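Local structure of hypothetical multiheme protein (Ignicoccus hospitalis KIN4/I, 4QO5) at residues A[204-207]-A[211-214]; A[196-201]-A[219-224]; A[350-355]-A[437-442]. The protein is a membrane-associated octaheme cytochrome c that binds heme c and calcium and probably passes electrons along its chain of hemes. One frame throughout, in Å; residues are numbered along the deposited sequence.

Interaction 1: residues A[204-207]-A[211-214]; sequences GRVN and SLGA. With HEC (heme c), chain C.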
loop_
_atom_site.group_PDB
_atom_site.type_symbol
_atom_site.label_atom_id
_atom_site.label_comp_id
_atom_site.label_asym_id
_atom_site.label_seq_id
_atom_site.Cartn_x
_atom_site.Cartn_y
_atom_site.Cartn_z
ATOM N N GLY A 204 2.104 -11.837 -21.963
ATOM C CA GLY A 204 2.509 -12.858 -22.913
ATOM C C GLY A 204 1.416 -13.871 -23.231
ATOM O O GLY A 204 1.713 -15.018 -23.564
ATOM N N ARG A 205 0.153 -13.462 -23.116
ATOM C CA ARG A 205 -0.960 -14.387 -23.381
ATOM C C ARG A 205 -0.826 -15.018 -24.772
ATOM O O ARG A 205 -0.565 -14.315 -25.755
ATOM C CB ARG A 205 -2.297 -13.675 -23.285
ATOM C CG ARG A 205 -3.528 -14.629 -23.448
ATOM C CD ARG A 205 -4.790 -13.806 -23.344
ATOM N NE ARG A 205 -4.988 -13.014 -24.556
ATOM C CZ ARG A 205 -5.631 -11.849 -24.607
ATOM N NH1 ARG A 205 -6.149 -11.287 -23.502
ATOM N NH2 ARG A 205 -5.759 -11.240 -25.774
ATOM N N VAL A 206 -0.980 -16.336 -24.850
ATOM C CA VAL A 206 -0.896 -17.028 -26.145
ATOM C C VAL A 206 -2.309 -17.167 -26.707
ATOM O O VAL A 206 -3.109 -17.952 -26.216
ATOM C CB VAL A 206 -0.219 -18.406 -26.006
ATOM C CG1 VAL A 206 -0.044 -19.070 -27.376
ATOM C CG2 VAL A 206 1.129 -18.253 -25.295
ATOM N N ASN A 207 -2.602 -16.381 -27.733
ATOM C CA ASN A 207 -3.954 -16.244 -28.250
ATOM C C ASN A 207 -4.364 -17.407 -29.142
ATOM O O ASN A 207 -3.508 -18.164 -29.604
ATOM C CB ASN A 207 -4.055 -14.918 -29.002
ATOM C CG ASN A 207 -3.862 -13.741 -28.086
ATOM O OD1 ASN A 207 -4.697 -13.479 -27.221
ATOM N ND2 ASN A 207 -2.758 -13.039 -28.251
ATOM N N SER A 211 -0.957 -15.566 -32.151
ATOM C CA SER A 211 -0.221 -14.354 -31.830
ATOM C C SER A 211 0.013 -14.293 -30.324
ATOM O O SER A 211 -0.685 -14.955 -29.545
ATOM C CB SER A 211 -0.944 -13.091 -32.322
ATOM O OG SER A 211 -2.199 -12.918 -31.685
ATOM N N LEU A 212 1.006 -13.505 -29.926
ATOM C CA LEU A 212 1.371 -13.380 -28.520
ATOM C C LEU A 212 1.063 -12.003 -27.953
ATOM O O LEU A 212 1.446 -10.975 -28.523
ATOM C CB LEU A 212 2.868 -13.649 -28.335
ATOM C CG LEU A 212 3.399 -14.988 -28.831
ATOM C CD1 LEU A 212 4.881 -15.074 -28.493
ATOM C CD2 LEU A 212 2.617 -16.139 -28.213
ATOM N N GLY A 213 0.394 -11.985 -26.807
ATOM C CA GLY A 213 0.224 -10.751 -26.061
ATOM C C GLY A 213 -1.217 -10.368 -25.816
ATOM O O GLY A 213 -2.114 -10.816 -26.509
ATOM N N ALA A 214 -1.447 -9.549 -24.797
ATOM C CA ALA A 214 -2.754 -8.953 -24.616
ATOM C C ALA A 214 -2.612 -7.452 -24.792
ATOM O O ALA A 214 -1.949 -6.788 -23.992
ATOM C CB ALA A 214 -3.325 -9.293 -23.224
HETATM FE FE HEC C . -14.817 -5.908 -27.687
HETATM C CHA HEC C . -13.807 -8.576 -25.768
HETATM C CHB HEC C . -18.105 -6.723 -26.998
HETATM C CHC HEC C . -15.743 -3.252 -29.423
HETATM C CHD HEC C . -11.553 -5.296 -28.540
HETATM N NA HEC C . -15.770 -7.311 -26.578
HETATM C C1A HEC C . -15.147 -8.337 -25.867
HETATM C C2A HEC C . -16.150 -9.156 -25.240
HETATM C C3A HEC C . -17.334 -8.647 -25.560
HETATM C C4A HEC C . -17.127 -7.486 -26.402
HETATM C CMA HEC C . -18.705 -9.189 -25.099
HETATM C CAA HEC C . -15.866 -10.423 -24.394
HETATM C CBA HEC C . -15.125 -10.165 -23.093
HETATM C CGA HEC C . -16.146 -9.770 -22.070
HETATM O O1A HEC C . -15.843 -8.835 -21.283
HETATM O O2A HEC C . -17.257 -10.374 -22.062
HETATM N NB HEC C . -16.536 -5.247 -28.167
HETATM C C1B HEC C . -17.795 -5.611 -27.711
HETATM C C2B HEC C . -18.745 -4.583 -28.029
HETATM C C3B HEC C . -18.022 -3.630 -28.636
HETATM C C4B HEC C . -16.668 -4.032 -28.769
HETATM C CMB HEC C . -20.239 -4.643 -27.605
HETATM C CAB HEC C . -18.314 -2.219 -29.110
HETATM C CBB HEC C . -19.278 -1.467 -28.128
HETATM N NC HEC C . -13.853 -4.568 -28.798
HETATM C C1C HEC C . -14.416 -3.524 -29.481
HETATM C C2C HEC C . -13.442 -2.916 -30.351
HETATM C C3C HEC C . -12.265 -3.379 -29.896
HETATM C C4C HEC C . -12.520 -4.491 -29.058
HETATM C CMC HEC C . -13.769 -1.570 -31.057
HETATM C CAC HEC C . -10.775 -3.132 -30.245
HETATM C CBC HEC C . -10.400 -1.649 -30.526
HETATM N ND HEC C . -13.040 -6.790 -27.229
HETATM C C1D HEC C . -11.805 -6.314 -27.664
HETATM C C2D HEC C . -10.715 -7.061 -27.090
HETATM C C3D HEC C . -11.394 -8.114 -26.227
HETATM C C4D HEC C . -12.821 -7.871 -26.388
HETATM C CMD HEC C . -9.220 -6.740 -27.376
HETATM C CAD HEC C . -10.808 -9.242 -25.331
HETATM C CBD HEC C . -9.358 -9.613 -25.575
HETATM C CGD HEC C . -8.455 -8.737 -24.721
HETATM O O1D HEC C . -7.223 -8.921 -24.791
HETATM O O2D HEC C . -8.966 -7.867 -23.970
#
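Asn207 CG lies anti to its own carbonyl carbon (chi1 -64°), which carries the side-chain amide across to Ser211 and Gly213. Arg205 runs out extended and then bends at chi3 (74°), and its guanidinium comes to lie with one face over Ala214 CB. The two segments form a tight hairpin-like turn closed by a single antiparallel beta bridge. Val206 and Leu212 are its non-hydrogen-bonded pair, and their side chains lie alongside each other, pointing the same way. Two backbone bonds flank the bridge: Gly213 N to Arg205 O (2.7 Å) and Asn207 N to Ser211 O (3.0 Å). Asn207 ND2 adds a nearly straight bond to Gly213 O (2.9 Å), on a lone pair of that carbonyl and in the amide plane. The same ND2 also reaches Ser211 O (3.1 Å), from above the carbonyl plane, so Ser211 O takes two donors. On the other side of the amide, Asn207 OD1 is gripped side-on by Arg205 NE (2.7 Å) and NH2 (2.9 Å). This fixes the rotation of the guanidinium, whose other edge meets a heme propionate: Arg205 NH1 and NH2 both donate to O1D of heme c, each at 2.9 Å.

Interaction 2: residues A[196-201]-A[219-224]; sequences EGYPNH and HPRHSF. With HEC (heme c), chain C.
This is a small, buried polar contact between two loop segments that meet beside the propionates of a heme c. Both lie between strand 188-196 and helix 226-229, and Tyr198 and His201 of 196-201 face Arg221 of 219-224. Little surface is shared directly; both segments also touch the heme. His201 NE2 lies 2.9 Å from Arg221 NH2, with the imidazole and guanidinium planes 32° apart. His201 NE2 donates a hydrogen bond to Tyr198 OH (2.9 Å). The phenol oxygen sits over one face of the guanidinium, 3.5 Å from Arg221 NH2, and at a poor angle for bonding. Arg221 is extended from CG to NE and passes its CD over pyrrole D of the heme. Its end divides between the two propionates: NH1 binds O1A of this heme (3.0 Å) and NH2 binds its O2D (2.9 Å).

Segment 219-224 begins at the end of a CxxCH heme-binding motif. His219, the histidine of that motif, is axial ligand to another heme. Three residues on, His222 NE2 binds the iron of this heme at 2.1 Å, with His83 as the other axial ligand, so the iron is bis-histidine coordinated. The peptide bond before His222 is cis, and Arg221 CB covers one face of the His222 ring over its centre. His201 ND1 is hydrogen-bonded to a propionate of a further heme. Tyr415 of the second subunit packs on His201 and bonds Arg221 NH1. Phe224 CE2 lies 3.5 Å from CBC of the heme that His222 ligates, while one face of its ring is turned to Arg221 CA.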
loop_
_atom_site.group_PDB
_atom_site.type_symbol
_atom_site.label_atom_id
_atom_site.label_comp_id
_atom_site.label_asym_id
_atom_site.label_seq_id
_atom_site.Cartn_x
_atom_site.Cartn_y
_atom_site.Cartn_z
ATOM N N GLU A 196 -10.430 -22.466 -22.376
ATOM C CA GLU A 196 -9.527 -22.691 -21.254
ATOM C C GLU A 196 -8.467 -21.595 -21.306
ATOM O O GLU A 196 -7.863 -21.347 -22.357
ATOM C CB GLU A 196 -8.849 -24.062 -21.340
ATOM C CG GLU A 196 -9.783 -25.253 -21.215
ATOM C CD GLU A 196 -9.037 -26.581 -21.260
ATOM O OE1 GLU A 196 -7.802 -26.572 -21.467
ATOM O OE2 GLU A 196 -9.689 -27.635 -21.092
ATOM N N GLY A 197 -8.254 -20.920 -20.186
ATOM C CA GLY A 197 -7.227 -19.899 -20.124
ATOM C C GLY A 197 -7.646 -18.490 -20.499
ATOM O O GLY A 197 -6.792 -17.602 -20.595
ATOM N N TYR A 198 -8.940 -18.278 -20.712
ATOM C CA TYR A 198 -9.494 -16.933 -20.912
ATOM C C TYR A 198 -10.842 -16.826 -20.161
ATOM O O TYR A 198 -11.663 -17.719 -20.286
ATOM C CB TYR A 198 -9.676 -16.589 -22.403
ATOM C CG TYR A 198 -10.025 -15.131 -22.547
ATOM C CD1 TYR A 198 -9.027 -14.149 -22.485
ATOM C CD2 TYR A 198 -11.349 -14.723 -22.655
ATOM C CE1 TYR A 198 -9.353 -12.790 -22.538
ATOM C CE2 TYR A 198 -11.686 -13.368 -22.719
ATOM C CZ TYR A 198 -10.692 -12.412 -22.652
ATOM O OH TYR A 198 -11.044 -11.072 -22.704
ATOM N N PRO A 199 -11.086 -15.725 -19.408
ATOM C CA PRO A 199 -10.311 -14.483 -19.255
ATOM C C PRO A 199 -8.891 -14.630 -18.729
ATOM O O PRO A 199 -8.600 -15.390 -17.799
ATOM C CB PRO A 199 -11.148 -13.653 -18.253
ATOM C CG PRO A 199 -12.028 -14.633 -17.570
ATOM C CD PRO A 199 -12.350 -15.647 -18.653
ATOM N N ASN A 200 -8.005 -13.887 -19.377
ATOM C CA ASN A 200 -6.651 -13.660 -18.908
ATOM C C ASN A 200 -6.134 -12.504 -19.720
ATOM O O ASN A 200 -6.428 -12.424 -20.912
ATOM C CB ASN A 200 -5.749 -14.864 -19.170
ATOM C CG ASN A 200 -4.291 -14.564 -18.862
ATOM O OD1 ASN A 200 -3.525 -14.142 -19.741
ATOM N ND2 ASN A 200 -3.906 -14.755 -17.612
ATOM N N HIS A 201 -5.383 -11.597 -19.088
ATOM C CA HIS A 201 -4.799 -10.483 -19.837
ATOM C C HIS A 201 -3.342 -10.221 -19.471
ATOM O O HIS A 201 -2.908 -9.081 -19.410
ATOM C CB HIS A 201 -5.678 -9.234 -19.698
ATOM C CG HIS A 201 -7.116 -9.505 -20.026
ATOM N ND1 HIS A 201 -7.999 -10.012 -19.096
ATOM C CD2 HIS A 201 -7.799 -9.424 -21.194
ATOM C CE1 HIS A 201 -9.176 -10.208 -19.672
ATOM N NE2 HIS A 201 -9.081 -9.858 -20.945
ATOM N N HIS A 219 -3.591 -0.234 -21.456
ATOM C CA HIS A 219 -4.781 0.504 -21.859
ATOM C C HIS A 219 -5.912 -0.508 -22.077
ATOM O O HIS A 219 -6.029 -1.116 -23.151
ATOM C CB HIS A 219 -4.537 1.384 -23.089
ATOM C CG HIS A 219 -3.593 0.791 -24.078
ATOM N ND1 HIS A 219 -3.809 -0.433 -24.680
ATOM C CD2 HIS A 219 -2.404 1.230 -24.556
ATOM C CE1 HIS A 219 -2.812 -0.712 -25.490
ATOM N NE2 HIS A 219 -1.941 0.282 -25.424
ATOM N N PRO A 220 -6.735 -0.711 -21.033
ATOM C CA PRO A 220 -7.810 -1.716 -21.096
ATOM C C PRO A 220 -8.874 -1.402 -22.121
ATOM O O PRO A 220 -9.075 -0.238 -22.486
ATOM C CB PRO A 220 -8.455 -1.670 -19.691
ATOM C CG PRO A 220 -7.514 -0.903 -18.835
ATOM C CD PRO A 220 -6.640 -0.046 -19.721
ATOM N N ARG A 221 -9.572 -2.450 -22.571
ATOM C CA ARG A 221 -10.773 -2.272 -23.368
ATOM C C ARG A 221 -11.871 -1.825 -22.392
ATOM O O ARG A 221 -11.711 -1.996 -21.194
ATOM C CB ARG A 221 -11.144 -3.599 -24.049
ATOM C CG ARG A 221 -11.669 -4.648 -23.064
ATOM C CD ARG A 221 -12.077 -5.974 -23.742
ATOM N NE ARG A 221 -12.800 -6.774 -22.760
ATOM C CZ ARG A 221 -12.222 -7.571 -21.861
ATOM N NH1 ARG A 221 -12.977 -8.193 -20.965
ATOM N NH2 ARG A 221 -10.903 -7.725 -21.839
ATOM N N HIS A 222 -12.937 -1.183 -22.873
ATOM C CA HIS A 222 -13.070 -0.788 -24.267
ATOM C C HIS A 222 -12.774 0.685 -24.492
ATOM O O HIS A 222 -13.003 1.211 -25.592
ATOM C CB HIS A 222 -14.475 -1.131 -24.779
ATOM C CG HIS A 222 -14.650 -2.577 -25.122
ATOM N ND1 HIS A 222 -15.084 -3.520 -24.216
ATOM C CD2 HIS A 222 -14.454 -3.239 -26.285
ATOM C CE1 HIS A 222 -15.152 -4.700 -24.800
ATOM N NE2 HIS A 222 -14.768 -4.554 -26.050
ATOM N N SER A 223 -12.240 1.345 -23.469
ATOM C CA SER A 223 -11.897 2.753 -23.599
ATOM C C SER A 223 -10.566 2.942 -24.322
ATOM O O SER A 223 -10.384 3.954 -24.980
ATOM C CB SER A 223 -11.890 3.471 -22.239
ATOM O OG SER A 223 -10.942 2.869 -21.365
ATOM N N PHE A 224 -9.663 1.966 -24.203
ATOM C CA PHE A 224 -8.339 2.003 -24.876
ATOM C C PHE A 224 -7.699 3.385 -24.732
ATOM O O PHE A 224 -7.341 4.027 -25.707
ATOM C CB PHE A 224 -8.414 1.572 -26.360
ATOM C CG PHE A 224 -8.774 0.127 -26.544
ATOM C CD1 PHE A 224 -7.828 -0.869 -26.330
ATOM C CD2 PHE A 224 -10.066 -0.235 -26.899
ATOM C CE1 PHE A 224 -8.170 -2.207 -26.491
ATOM C CE2 PHE A 224 -10.419 -1.568 -27.039
ATOM C CZ PHE A 224 -9.462 -2.554 -26.838
HETATM FE FE HEC C . -14.817 -5.908 -27.687
HETATM C CHA HEC C . -13.807 -8.576 -25.768
HETATM C CHB HEC C . -18.105 -6.723 -26.998
HETATM C CHC HEC C . -15.743 -3.252 -29.423
HETATM C CHD HEC C . -11.553 -5.296 -28.540
HETATM N NA HEC C . -15.770 -7.311 -26.578
HETATM C C1A HEC C . -15.147 -8.337 -25.867
HETATM C C2A HEC C . -16.150 -9.156 -25.240
HETATM C C3A HEC C . -17.334 -8.647 -25.560
HETATM C C4A HEC C . -17.127 -7.486 -26.402
HETATM C CMA HEC C . -18.705 -9.189 -25.099
HETATM C CAA HEC C . -15.866 -10.423 -24.394
HETATM C CBA HEC C . -15.125 -10.165 -23.093
HETATM C CGA HEC C . -16.146 -9.770 -22.070
HETATM O O1A HEC C . -15.843 -8.835 -21.283
HETATM O O2A HEC C . -17.257 -10.374 -22.062
HETATM N NB HEC C . -16.536 -5.247 -28.167
HETATM C C1B HEC C . -17.795 -5.611 -27.711
HETATM C C2B HEC C . -18.745 -4.583 -28.029
HETATM C C3B HEC C . -18.022 -3.630 -28.636
HETATM C C4B HEC C . -16.668 -4.032 -28.769
HETATM C CMB HEC C . -20.239 -4.643 -27.605
HETATM C CAB HEC C . -18.314 -2.219 -29.110
HETATM C CBB HEC C . -19.278 -1.467 -28.128
HETATM N NC HEC C . -13.853 -4.568 -28.798
HETATM C C1C HEC C . -14.416 -3.524 -29.481
HETATM C C2C HEC C . -13.442 -2.916 -30.351
HETATM C C3C HEC C . -12.265 -3.379 -29.896
HETATM C C4C HEC C . -12.520 -4.491 -29.058
HETATM C CMC HEC C . -13.769 -1.570 -31.057
HETATM C CAC HEC C . -10.775 -3.132 -30.245
HETATM C CBC HEC C . -10.400 -1.649 -30.526
HETATM N ND HEC C . -13.040 -6.790 -27.229
HETATM C C1D HEC C . -11.805 -6.314 -27.664
HETATM C C2D HEC C . -10.715 -7.061 -27.090
HETATM C C3D HEC C . -11.394 -8.114 -26.227
HETATM C C4D HEC C . -12.821 -7.871 -26.388
HETATM C CMD HEC C . -9.220 -6.740 -27.376
HETATM C CAD HEC C . -10.808 -9.242 -25.331
HETATM C CBD HEC C . -9.358 -9.613 -25.575
HETATM C CGD HEC C . -8.455 -8.737 -24.721
HETATM O O1D HEC C . -7.223 -8.921 -24.791
HETATM O O2D HEC C . -8.966 -7.867 -23.970
#

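Interaction 3: residues A[350-355]-A[437-442]; sequences QGLTIA and TTVLLL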
loop_
_atom_site.group_PDB
_atom_site.type_symbol
_atom_site.label_atom_id
_atom_site.label_comp_id
_atom_site.label_asym_id
_atom_site.label_seq_id
_atom_site.Cartn_x
_atom_site.Cartn_y
_atom_site.Cartn_z
ATOM N N GLN A 350 37.372 -25.392 0.540
ATOM C CA GLN A 350 36.781 -24.988 1.810
ATOM C C GLN A 350 35.717 -25.984 2.275
ATOM O O GLN A 350 35.016 -25.734 3.256
ATOM C CB GLN A 350 36.193 -23.579 1.710
ATOM N N GLY A 351 35.596 -27.105 1.570
ATOM C CA GLY A 351 34.699 -28.172 1.984
ATOM C C GLY A 351 33.353 -28.199 1.282
ATOM O O GLY A 351 32.548 -29.103 1.509
ATOM N N LEU A 352 33.102 -27.207 0.433
ATOM C CA LEU A 352 31.870 -27.164 -0.344
ATOM C C LEU A 352 32.074 -27.845 -1.690
ATOM O O LEU A 352 32.214 -27.185 -2.715
ATOM C CB LEU A 352 31.410 -25.719 -0.543
ATOM C CG LEU A 352 31.115 -24.972 0.758
ATOM C CD1 LEU A 352 30.720 -23.534 0.468
ATOM C CD2 LEU A 352 30.024 -25.687 1.547
ATOM N N THR A 353 32.086 -29.175 -1.673
ATOM C CA THR A 353 32.411 -29.972 -2.853
ATOM C C THR A 353 31.251 -30.094 -3.835
ATOM O O THR A 353 31.417 -30.605 -4.941
ATOM C CB THR A 353 32.857 -31.384 -2.449
ATOM O OG1 THR A 353 31.866 -31.971 -1.596
ATOM C CG2 THR A 353 34.176 -31.321 -1.701
ATOM N N ILE A 354 30.077 -29.631 -3.423
ATOM C CA ILE A 354 28.890 -29.688 -4.270
ATOM C C ILE A 354 29.072 -28.914 -5.573
ATOM O O ILE A 354 28.619 -29.351 -6.632
ATOM C CB ILE A 354 27.639 -29.181 -3.514
ATOM C CG1 ILE A 354 27.169 -30.252 -2.535
ATOM C CG2 ILE A 354 26.514 -28.826 -4.475
ATOM C CD1 ILE A 354 25.735 -30.109 -2.125
ATOM N N ALA A 355 29.762 -27.782 -5.496
ATOM C CA ALA A 355 29.999 -26.945 -6.670
ATOM C C ALA A 355 30.688 -27.707 -7.806
ATOM O O ALA A 355 30.583 -27.323 -8.967
ATOM C CB ALA A 355 30.805 -25.721 -6.288
ATOM N N THR A 437 24.469 -15.322 -0.006
ATOM C CA THR A 437 23.371 -16.222 0.339
ATOM C C THR A 437 23.441 -17.502 -0.485
ATOM O O THR A 437 23.036 -18.571 -0.019
ATOM C CB THR A 437 21.982 -15.564 0.174
ATOM O OG1 THR A 437 21.788 -15.175 -1.191
ATOM C CG2 THR A 437 21.857 -14.340 1.071
ATOM N N THR A 438 23.970 -17.399 -1.704
ATOM C CA THR A 438 24.128 -18.580 -2.545
ATOM C C THR A 438 25.140 -19.557 -1.932
ATOM O O THR A 438 24.939 -20.778 -1.956
ATOM C CB THR A 438 24.539 -18.206 -3.990
ATOM O OG1 THR A 438 23.524 -17.365 -4.567
ATOM C CG2 THR A 438 24.711 -19.453 -4.836
ATOM N N VAL A 439 26.219 -19.022 -1.371
ATOM C CA VAL A 439 27.217 -19.868 -0.717
ATOM C C VAL A 439 26.649 -20.487 0.564
ATOM O O VAL A 439 26.960 -21.633 0.895
ATOM C CB VAL A 439 28.533 -19.097 -0.433
ATOM C CG1 VAL A 439 29.483 -19.928 0.424
ATOM C CG2 VAL A 439 29.206 -18.731 -1.748
ATOM N N LEU A 440 25.835 -19.727 1.292
ATOM C CA LEU A 440 25.141 -20.275 2.458
ATOM C C LEU A 440 24.221 -21.433 2.043
ATOM O O LEU A 440 24.122 -22.439 2.741
ATOM C CB LEU A 440 24.342 -19.196 3.196
ATOM C CG LEU A 440 25.185 -18.108 3.871
ATOM C CD1 LEU A 440 24.323 -16.970 4.365
ATOM C CD2 LEU A 440 25.997 -18.698 5.016
ATOM N N LEU A 441 23.561 -21.297 0.902
ATOM C CA LEU A 441 22.730 -22.394 0.410
ATOM C C LEU A 441 23.565 -23.636 0.074
ATOM O O LEU A 441 23.156 -24.758 0.375
ATOM C CB LEU A 441 21.889 -21.973 -0.789
ATOM C CG LEU A 441 20.907 -23.064 -1.241
ATOM C CD1 LEU A 441 20.039 -23.552 -0.077
ATOM C CD2 LEU A 441 20.041 -22.552 -2.347
ATOM N N LEU A 442 24.728 -23.438 -0.543
ATOM C CA LEU A 442 25.630 -24.559 -0.809
ATOM C C LEU A 442 26.050 -25.244 0.494
ATOM O O LEU A 442 26.212 -26.459 0.540
ATOM C CB LEU A 442 26.864 -24.105 -1.595
ATOM C CG LEU A 442 26.627 -23.663 -3.040
ATOM C CD1 LEU A 442 27.918 -23.121 -3.655
ATOM C CD2 LEU A 442 26.079 -24.804 -3.879
#
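A Schellman motif ends helix 341-349, and the chain just beyond it packs on the long helix 413-447. Gly351 is the C-prime residue, with positive phi. Leu352 N bonds back to Leu347 O, and Gly351 N to Ala348 O. The chain then turns into a short 3-10 segment that includes Ile354 and Ala355. The contact with 437-442 is wholly apolar between side chains, and no hydrogen bond crosses it. It buries 234 Å² in all.

Leu352 and Leu442 carry most of it. Both side chains leave the backbone toward the other segment. Leu352 CG is anti to the carbonyl carbon (chi1 -61°), a torsion that carries it toward the helix, where CD1 and CD2 part. CD1 meets Val439 CG1 at 3.8 Å, the two side chains crossing at about a right angle. The same CD1 lies 4.4 Å from Leu442 CB. CD2 rests 4.0 Å from the backbone O of Leu442. Val439 and Leu442 stand three residues apart, about one helical turn, so Leu352 is laid across neighbouring turns of one helix face. Val439 CG1 is anti to its backbone N (chi1 172°), and this is the branch that meets Leu352.

Gln446, one turn further along the same helix, bonds Ile354 N and Thr353 OG1 through its side-chain amide. Leu347 of helix 341-349 packs on Leu352, Ala355 and Leu442, while other sides of 437-442 meet helices 464-485 and 498-520. A calcium ion lies about 10 Å from the Ile354 side chain, measured between nearest atoms. Ile354 adds the last apolar touch, with its CG2 against Leu442 CD2 at 4.1 Å.

Interactions 1 and 2 share one heme c and touch each other, with centres 11 Å apart. Along the chain, interaction 1 is nested inside the loop closed by interaction 2. Arg205 NH1 reaches Asn200 O at 2.8 Å, a probable hydrogen bond, and Ala214 CB packs 3.8 Å from His201 O. Together the two contacts place Arg205 and Arg221 on the same heme, where they probably balance the negative charge of its propionates. His411 and Asn412 of the second subunit bond that heme too. Interaction 3 stands apart, its centre about 40 Å from that of interaction 1 and about 46 Å from that of interaction 2, in a helical region near a calcium ion.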